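Local coordinates for protein dermonecrotic toxin (Pasteurella multocida, PDB 2EBF) that acts as a potent mitogenic and bone-resorbing toxin, this chain being its C-terminal region, which carries a thiol protease-like catalytic triad, at residues A[265-270]-A[303-308]. Numbering follows the deposited sequence.
Sequences HSYEEM and LGFEQA
Glu-268 OE2 takes two hydrogen bonds, one from a water whose oxygen lies 2.6 Å away and one from the backbone N of Asn-465. The same water donates to Glu-306 OE2 at 2.7 Å and so links two carboxylates whose OE2 atoms are 4.2 Å apart. Both glutamates carry a bent side chain: in Glu-306, CG leaves beside the backbone N (chi1 -64°) and the chain folds at chi2, which brings the carboxylate back toward the other helix. There its OE2 stands 4.0 Å from Tyr-267 CD1, with the carboxylate plane nearly perpendicular to the phenol ring.

Beside this polar bridge, Tyr-267 and Phe-305 form an offset stack. Their centroids are 4.6 Å apart and their planes tilt by 20°. Tyr-267 CD2 comes to 3.6 Å from Phe-305 CD1, over the rim of the phenylalanine ring. Each residue also turns its CB onto the other's ring: Phe-305 CB sits squarely over the tyrosine face, 4.0 Å from the centroid, whereas Tyr-267 CB makes an off-centre CH-pi contact. In both residues CG lies anti to the backbone N, which sends the two rings across from the first turns of helices 267-273 and 305-309.

Just ahead of helix 267-273, Ser-266 is the N-cap, its OG accepting from Glu-269 N, and His-265 ND1 donates almost straight to Glu-269 OE1. Tyr-205 meets Phe-305 edge-to-face, and Phe-293 of helix 288-300 packs on Tyr-267. The contact thus joins two short helix starts within the C2 region through an aromatic stack and a water bridge. Burial and the like charge would tend to raise the pKa of both glutamates, while the donated bonds from the water and Asn-465 N would favour the carboxylate form, leaving the balance open.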
ATOM      1  N   HIS A 265      23.571   6.297   7.479  1.00 36.69           N
ATOM      2  CA  HIS A 265      22.648   7.420   7.302  1.00 36.27           C
ATOM      3  C   HIS A 265      21.954   7.278   5.968  1.00 35.87           C
ATOM      4  O   HIS A 265      22.600   7.023   4.957  1.00 35.97           O
ATOM      5  CB  HIS A 265      23.374   8.763   7.317  1.00 36.42           C
ATOM      6  CG  HIS A 265      24.247   8.974   8.511  1.00 36.99           C
ATOM      7  ND1 HIS A 265      23.825   9.669   9.622  1.00 38.29           N
ATOM      8  CD2 HIS A 265      25.522   8.595   8.762  1.00 37.92           C
ATOM      9  CE1 HIS A 265      24.802   9.706  10.512  1.00 39.43           C
ATOM     10  NE2 HIS A 265      25.842   9.062  10.013  1.00 38.88           N
ATOM     11  N   SER A 266      20.642   7.470   5.956  1.00 35.34           N
ATOM     12  CA  SER A 266      19.889   7.339   4.720  1.00 34.70           C
ATOM     13  C   SER A 266      20.198   8.497   3.776  1.00 34.76           C
ATOM     14  O   SER A 266      20.557   9.599   4.212  1.00 34.76           O
ATOM     15  CB  SER A 266      18.389   7.259   5.014  1.00 34.88           C
ATOM     16  OG  SER A 266      17.892   8.501   5.481  1.00 33.37           O
ATOM     17  N   TYR A 267      20.079   8.228   2.481  1.00 34.42           N
ATOM     18  CA  TYR A 267      20.238   9.236   1.443  1.00 34.37           C
ATOM     19  C   TYR A 267      19.529  10.541   1.804  1.00 34.10           C
ATOM     20  O   TYR A 267      20.121  11.619   1.739  1.00 33.97           O
ATOM     21  CB  TYR A 267      19.690   8.694   0.119  1.00 34.79           C
ATOM     22  CG  TYR A 267      19.685   9.691  -1.014  1.00 35.32           C
ATOM     23  CD1 TYR A 267      18.540   9.901  -1.774  1.00 36.18           C
ATOM     24  CD2 TYR A 267      20.828  10.418  -1.331  1.00 35.69           C
ATOM     25  CE1 TYR A 267      18.536  10.812  -2.826  1.00 37.42           C
ATOM     26  CE2 TYR A 267      20.836  11.331  -2.370  1.00 36.79           C
ATOM     27  CZ  TYR A 267      19.696  11.528  -3.113  1.00 37.00           C
ATOM     28  OH  TYR A 267      19.716  12.441  -4.143  1.00 37.92           O
ATOM     29  N   GLU A 268      18.263  10.427   2.196  1.00 33.42           N
ATOM     30  CA  GLU A 268      17.421  11.592   2.476  1.00 33.38           C
ATOM     31  C   GLU A 268      17.840  12.330   3.737  1.00 33.51           C
ATOM     32  O   GLU A 268      17.759  13.561   3.797  1.00 33.43           O
ATOM     33  CB  GLU A 268      15.950  11.182   2.570  1.00 33.09           C
ATOM     34  CG  GLU A 268      15.353  10.701   1.252  1.00 32.77           C
ATOM     35  CD  GLU A 268      15.381   9.188   1.097  1.00 33.53           C
ATOM     36  OE1 GLU A 268      16.045   8.500   1.909  1.00 31.92           O
ATOM     37  OE2 GLU A 268      14.723   8.687   0.156  1.00 33.27           O
ATOM     38  N   GLU A 269      18.279  11.579   4.742  1.00 33.85           N
ATOM     39  CA  GLU A 269      18.806  12.179   5.958  1.00 34.25           C
ATOM     40  C   GLU A 269      20.008  13.068   5.636  1.00 34.59           C
ATOM     41  O   GLU A 269      20.093  14.214   6.091  1.00 34.40           O
ATOM     42  CB  GLU A 269      19.209  11.105   6.960  1.00 34.24           C
ATOM     43  CG  GLU A 269      19.950  11.670   8.166  1.00 34.78           C
ATOM     44  CD  GLU A 269      20.443  10.612   9.115  1.00 35.82           C
ATOM     45  OE1 GLU A 269      21.229  10.953  10.018  1.00 37.30           O
ATOM     46  OE2 GLU A 269      20.052   9.439   8.969  1.00 36.52           O
ATOM     47  N   MET A 270      20.933  12.533   4.844  1.00 34.75           N
ATOM     48  CA  MET A 270      22.117  13.281   4.450  1.00 35.38           C
ATOM     49  C   MET A 270      21.770  14.495   3.599  1.00 35.43           C
ATOM     50  O   MET A 270      22.306  15.581   3.825  1.00 35.63           O
ATOM     51  CB  MET A 270      23.094  12.376   3.709  1.00 35.24           C
ATOM     52  CG  MET A 270      23.662  11.290   4.576  1.00 34.78           C
ATOM     53  SD  MET A 270      25.051  10.512   3.750  1.00 37.03           S
ATOM     54  CE  MET A 270      25.605   9.400   5.033  1.00 35.80           C
ATOM     55  N   LEU A 303      23.463   7.062 -12.188  1.00 38.66           N
ATOM     56  CA  LEU A 303      22.690   6.032 -11.501  1.00 37.07           C
ATOM     57  C   LEU A 303      21.806   6.651 -10.425  1.00 36.35           C
ATOM     58  O   LEU A 303      22.000   7.811 -10.042  1.00 36.26           O
ATOM     59  CB  LEU A 303      23.623   4.989 -10.870  1.00 36.93           C
ATOM     60  CG  LEU A 303      24.514   4.143 -11.791  1.00 36.53           C
ATOM     61  CD1 LEU A 303      25.199   3.047 -10.996  1.00 36.51           C
ATOM     62  CD2 LEU A 303      23.711   3.542 -12.931  1.00 35.14           C
ATOM     63  N   GLY A 304      20.830   5.881  -9.946  1.00 35.00           N
ATOM     64  CA  GLY A 304      20.113   6.237  -8.725  1.00 33.66           C
ATOM     65  C   GLY A 304      21.009   5.952  -7.536  1.00 32.42           C
ATOM     66  O   GLY A 304      21.880   5.079  -7.606  1.00 32.49           O
ATOM     67  N   PHE A 305      20.813   6.688  -6.444  1.00 31.77           N
ATOM     68  CA  PHE A 305      21.691   6.563  -5.273  1.00 30.81           C
ATOM     69  C   PHE A 305      21.641   5.148  -4.717  1.00 30.57           C
ATOM     70  O   PHE A 305      22.679   4.509  -4.492  1.00 30.33           O
ATOM     71  CB  PHE A 305      21.321   7.584  -4.190  1.00 30.72           C
ATOM     72  CG  PHE A 305      22.286   7.623  -3.032  1.00 30.50           C
ATOM     73  CD1 PHE A 305      23.351   8.532  -3.022  1.00 30.25           C
ATOM     74  CD2 PHE A 305      22.130   6.760  -1.951  1.00 29.54           C
ATOM     75  CE1 PHE A 305      24.246   8.573  -1.953  1.00 30.10           C
ATOM     76  CE2 PHE A 305      23.019   6.790  -0.883  1.00 29.84           C
ATOM     77  CZ  PHE A 305      24.081   7.697  -0.881  1.00 29.98           C
ATOM     78  N   GLU A 306      20.423   4.660  -4.504  1.00 29.83           N
ATOM     79  CA  GLU A 306      20.220   3.312  -3.991  1.00 29.44           C
ATOM     80  C   GLU A 306      20.648   2.261  -5.012  1.00 28.81           C
ATOM     81  O   GLU A 306      21.246   1.255  -4.647  1.00 28.59           O
ATOM     82  CB  GLU A 306      18.760   3.115  -3.582  1.00 29.25           C
ATOM     83  CG  GLU A 306      18.327   4.023  -2.429  1.00 30.01           C
ATOM     84  CD  GLU A 306      17.779   5.368  -2.888  1.00 30.23           C
ATOM     85  OE1 GLU A 306      17.778   5.645  -4.107  1.00 28.64           O
ATOM     86  OE2 GLU A 306      17.336   6.144  -2.017  1.00 30.54           O
ATOM     87  N   GLN A 307      20.341   2.505  -6.289  1.00 28.75           N
ATOM     88  CA  GLN A 307      20.774   1.627  -7.384  1.00 28.83           C
ATOM     89  C   GLN A 307      22.283   1.380  -7.344  1.00 29.21           C
ATOM     90  O   GLN A 307      22.751   0.268  -7.590  1.00 28.90           O
ATOM     91  CB  GLN A 307      20.398   2.231  -8.744  1.00 28.77           C
ATOM     92  CG  GLN A 307      20.819   1.356  -9.926  1.00 28.30           C
ATOM     93  CD  GLN A 307      20.518   1.963 -11.278  1.00 28.80           C
ATOM     94  OE1 GLN A 307      20.324   1.244 -12.264  1.00 30.47           O
ATOM     95  NE2 GLN A 307      20.477   3.283 -11.340  1.00 28.11           N
ATOM     96  N   ALA A 308      23.032   2.430  -7.012  1.00 29.33           N
ATOM     97  CA  ALA A 308      24.487   2.391  -7.007  1.00 29.38           C
ATOM     98  C   ALA A 308      25.080   1.807  -5.724  1.00 29.64           C
ATOM     99  O   ALA A 308      26.060   1.054  -5.782  1.00 29.28           O
ATOM    100  CB  ALA A 308      25.045   3.802  -7.251  1.00 29.43           C
TER
HETATM  101  O   HOH W   1      15.058   7.515  -2.100  1.00 37.12           O